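Local coordinates for protein methane monooxygenase hydroxylase, MmoD (Methylosinus sporium, PDB 6D7K) that binds the hydroxylase of soluble methane monooxygenase and probably regulates or inhibits it, at residues E26-D31 / R37-R42. Numbering follows the deposited sequence.
Sequences EAFTVD and RWEILR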
loop_
_atom_site.group_PDB
_atom_site.type_symbol
_atom_site.label_atom_id
_atom_site.label_comp_id
_atom_site.label_asym_id
_atom_site.label_seq_id
_atom_site.Cartn_x
_atom_site.Cartn_y
_atom_site.Cartn_z
ATOM N N GLU H 26 14.259 -14.239 -18.223
ATOM C CA GLU H 26 13.629 -14.367 -19.528
ATOM C C GLU H 26 13.112 -13.000 -19.958
ATOM O O GLU H 26 12.729 -12.185 -19.113
ATOM C CB GLU H 26 12.475 -15.366 -19.510
ATOM C CG GLU H 26 12.916 -16.784 -19.236
ATOM C CD GLU H 26 11.861 -17.814 -19.609
ATOM O OE1 GLU H 26 10.775 -17.811 -18.984
ATOM O OE2 GLU H 26 12.123 -18.624 -20.537
ATOM N N ALA H 27 13.092 -12.743 -21.271
ATOM C CA ALA H 27 12.491 -11.512 -21.779
ATOM C C ALA H 27 11.705 -11.794 -23.050
ATOM O O ALA H 27 12.183 -12.501 -23.938
ATOM C CB ALA H 27 13.551 -10.441 -22.041
ATOM N N PHE H 28 10.503 -11.246 -23.133
ATOM C CA PHE H 28 9.656 -11.411 -24.300
ATOM C C PHE H 28 9.422 -10.050 -24.938
ATOM O O PHE H 28 9.555 -9.011 -24.287
ATOM C CB PHE H 28 8.322 -12.068 -23.932
ATOM C CG PHE H 28 8.467 -13.484 -23.401
ATOM C CD1 PHE H 28 8.768 -13.720 -22.055
ATOM C CD2 PHE H 28 8.310 -14.579 -24.247
ATOM C CE1 PHE H 28 8.909 -15.024 -21.580
ATOM C CE2 PHE H 28 8.467 -15.875 -23.772
ATOM C CZ PHE H 28 8.755 -16.097 -22.440
ATOM N N THR H 29 8.991 -10.073 -26.173
ATOM C CA THR H 29 8.621 -8.908 -26.929
ATOM C C THR H 29 7.511 -9.205 -27.915
ATOM O O THR H 29 7.483 -10.198 -28.506
ATOM C CB THR H 29 9.800 -8.221 -27.598
ATOM O OG1 THR H 29 9.366 -6.973 -28.068
ATOM C CG2 THR H 29 10.245 -8.949 -28.707
ATOM N N VAL H 30 6.581 -8.299 -28.051
ATOM C CA VAL H 30 5.486 -8.452 -28.944
ATOM C C VAL H 30 5.242 -7.191 -29.740
ATOM O O VAL H 30 5.340 -6.147 -29.241
ATOM C CB VAL H 30 4.245 -8.852 -28.176
ATOM C CG1 VAL H 30 3.781 -7.745 -27.311
ATOM C CG2 VAL H 30 3.144 -9.231 -29.083
ATOM N N ASP H 31 4.944 -7.351 -31.014
ATOM C CA ASP H 31 4.666 -6.313 -31.973
ATOM C C ASP H 31 3.249 -5.879 -31.816
ATOM O O ASP H 31 2.364 -6.637 -31.976
ATOM C CB ASP H 31 4.815 -6.934 -33.338
ATOM C CG ASP H 31 4.927 -5.953 -34.437
ATOM O OD1 ASP H 31 4.729 -4.770 -34.238
ATOM O OD2 ASP H 31 5.228 -6.378 -35.534
ATOM N N ARG H 37 6.157 -4.189 -27.265
ATOM C CA ARG H 37 6.118 -4.299 -25.834
ATOM C C ARG H 37 6.973 -5.387 -25.297
ATOM O O ARG H 37 6.840 -6.458 -25.670
ATOM C CB ARG H 37 4.692 -4.543 -25.390
ATOM C CG ARG H 37 4.323 -3.899 -24.097
ATOM C CD ARG H 37 3.527 -4.796 -23.194
ATOM N NE ARG H 37 2.113 -4.612 -23.409
ATOM C CZ ARG H 37 1.262 -4.093 -22.538
ATOM N NH1 ARG H 37 1.657 -3.730 -21.351
ATOM N NH2 ARG H 37 0.007 -3.940 -22.869
ATOM N N TRP H 38 7.830 -5.116 -24.353
ATOM C CA TRP H 38 8.668 -6.183 -23.849
ATOM C C TRP H 38 8.516 -6.286 -22.336
ATOM O O TRP H 38 8.127 -5.327 -21.666
ATOM C CB TRP H 38 10.139 -5.963 -24.242
ATOM C CG TRP H 38 10.703 -4.573 -24.027
ATOM C CD1 TRP H 38 10.856 -3.593 -24.971
ATOM C CD2 TRP H 38 11.238 -4.033 -22.810
ATOM N NE1 TRP H 38 11.438 -2.478 -24.412
ATOM C CE2 TRP H 38 11.679 -2.727 -23.086
ATOM C CE3 TRP H 38 11.378 -4.526 -21.514
ATOM C CZ2 TRP H 38 12.246 -1.917 -22.122
ATOM C CZ3 TRP H 38 11.944 -3.713 -20.562
ATOM C CH2 TRP H 38 12.365 -2.424 -20.868
ATOM N N GLU H 39 8.808 -7.481 -21.807
ATOM C CA GLU H 39 8.795 -7.756 -20.373
ATOM C C GLU H 39 9.980 -8.637 -20.010
ATOM O O GLU H 39 10.459 -9.432 -20.825
ATOM C CB GLU H 39 7.509 -8.443 -19.933
ATOM C CG GLU H 39 6.959 -9.330 -20.998
ATOM C CD GLU H 39 5.830 -10.207 -20.502
ATOM O OE1 GLU H 39 5.290 -11.002 -21.315
ATOM O OE2 GLU H 39 5.481 -10.094 -19.303
ATOM N N ILE H 40 10.435 -8.498 -18.771
ATOM C CA ILE H 40 11.551 -9.267 -18.241
ATOM C C ILE H 40 11.058 -10.043 -17.029
ATOM O O ILE H 40 10.361 -9.482 -16.172
ATOM C CB ILE H 40 12.725 -8.351 -17.861
ATOM C CG1 ILE H 40 13.155 -7.518 -19.071
ATOM C CG2 ILE H 40 13.879 -9.182 -17.283
ATOM C CD1 ILE H 40 14.226 -6.466 -18.748
ATOM N N LEU H 41 11.407 -11.330 -16.954
ATOM C CA LEU H 41 11.028 -12.169 -15.815
ATOM C C LEU H 41 12.280 -12.660 -15.118
ATOM O O LEU H 41 13.287 -12.968 -15.766
ATOM C CB LEU H 41 10.170 -13.366 -16.214
ATOM C CG LEU H 41 8.778 -13.116 -16.794
ATOM C CD1 LEU H 41 8.844 -12.197 -17.973
ATOM C CD2 LEU H 41 8.129 -14.429 -17.220
ATOM N N ARG H 42 12.223 -12.694 -13.789
ATOM C CA ARG H 42 13.291 -13.248 -12.965
ATOM C C ARG H 42 12.727 -14.450 -12.235
ATOM O O ARG H 42 11.683 -14.347 -11.586
ATOM C CB ARG H 42 13.840 -12.228 -11.970
ATOM C CG ARG H 42 15.073 -12.729 -11.254
ATOM C CD ARG H 42 15.410 -11.928 -10.017
ATOM N NE ARG H 42 16.050 -10.657 -10.331
ATOM C CZ ARG H 42 15.464 -9.474 -10.166
ATOM N NH1 ARG H 42 14.217 -9.423 -9.688
ATOM N NH2 ARG H 42 16.115 -8.344 -10.473
#
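Phe28 and Glu39 pair at the middle of two antiparallel strands, each giving its backbone N-H to the other's carbonyl: Phe28 N lies 2.9 Å from Glu39 O, and Glu39 N lies 3.0 Å from Phe28 O. Glu26 with Leu41 and Val30 with Arg37 repeat the two-bond exchange at the ends, making six bonds in all. At the intervening non-hydrogen-bonded pairs, Ala27 with Ile40 and Thr29 with Trp38, CA-H groups approach the opposing carbonyls, as from Ala27 CA to Glu39 O at 3.1 Å.

The side chains of Glu26, Phe28, Val30, Arg37, Glu39 and Leu41 share one face. With CG beside the backbone N (chi1 -64°), the Phe28 ring leans along its strand toward Leu41, and Leu41 CD1 lies at the ring edge, near its plane, 4.4 Å from Phe28 CD1. Glu39 OE1 lies oblique to the same ring, 4.1 Å from Phe28 CB. Val30 CG1 rests against Arg37 CB at 3.8 Å, the two side chains side by side. These strands form the hairpin at the centre of a four-stranded antiparallel meander, flanked by strands 17-21 and 45-52.

On the other face, Ala27 CB meets Ile40 CG1 at 4.2 Å, and helix 55-74 packs over both through Val62, Val65 and Leu66. A chi1 of -168° turns Thr29 OG1 away from its own backbone N, and it hydrogen-bonds with Ser58 OG of that helix. Back on the Phe28 face, Arg16 forms a salt bridge with Glu39 OE1 and a cation-pi contact with the Phe28 ring, while Arg37 forms a salt bridge with Glu49.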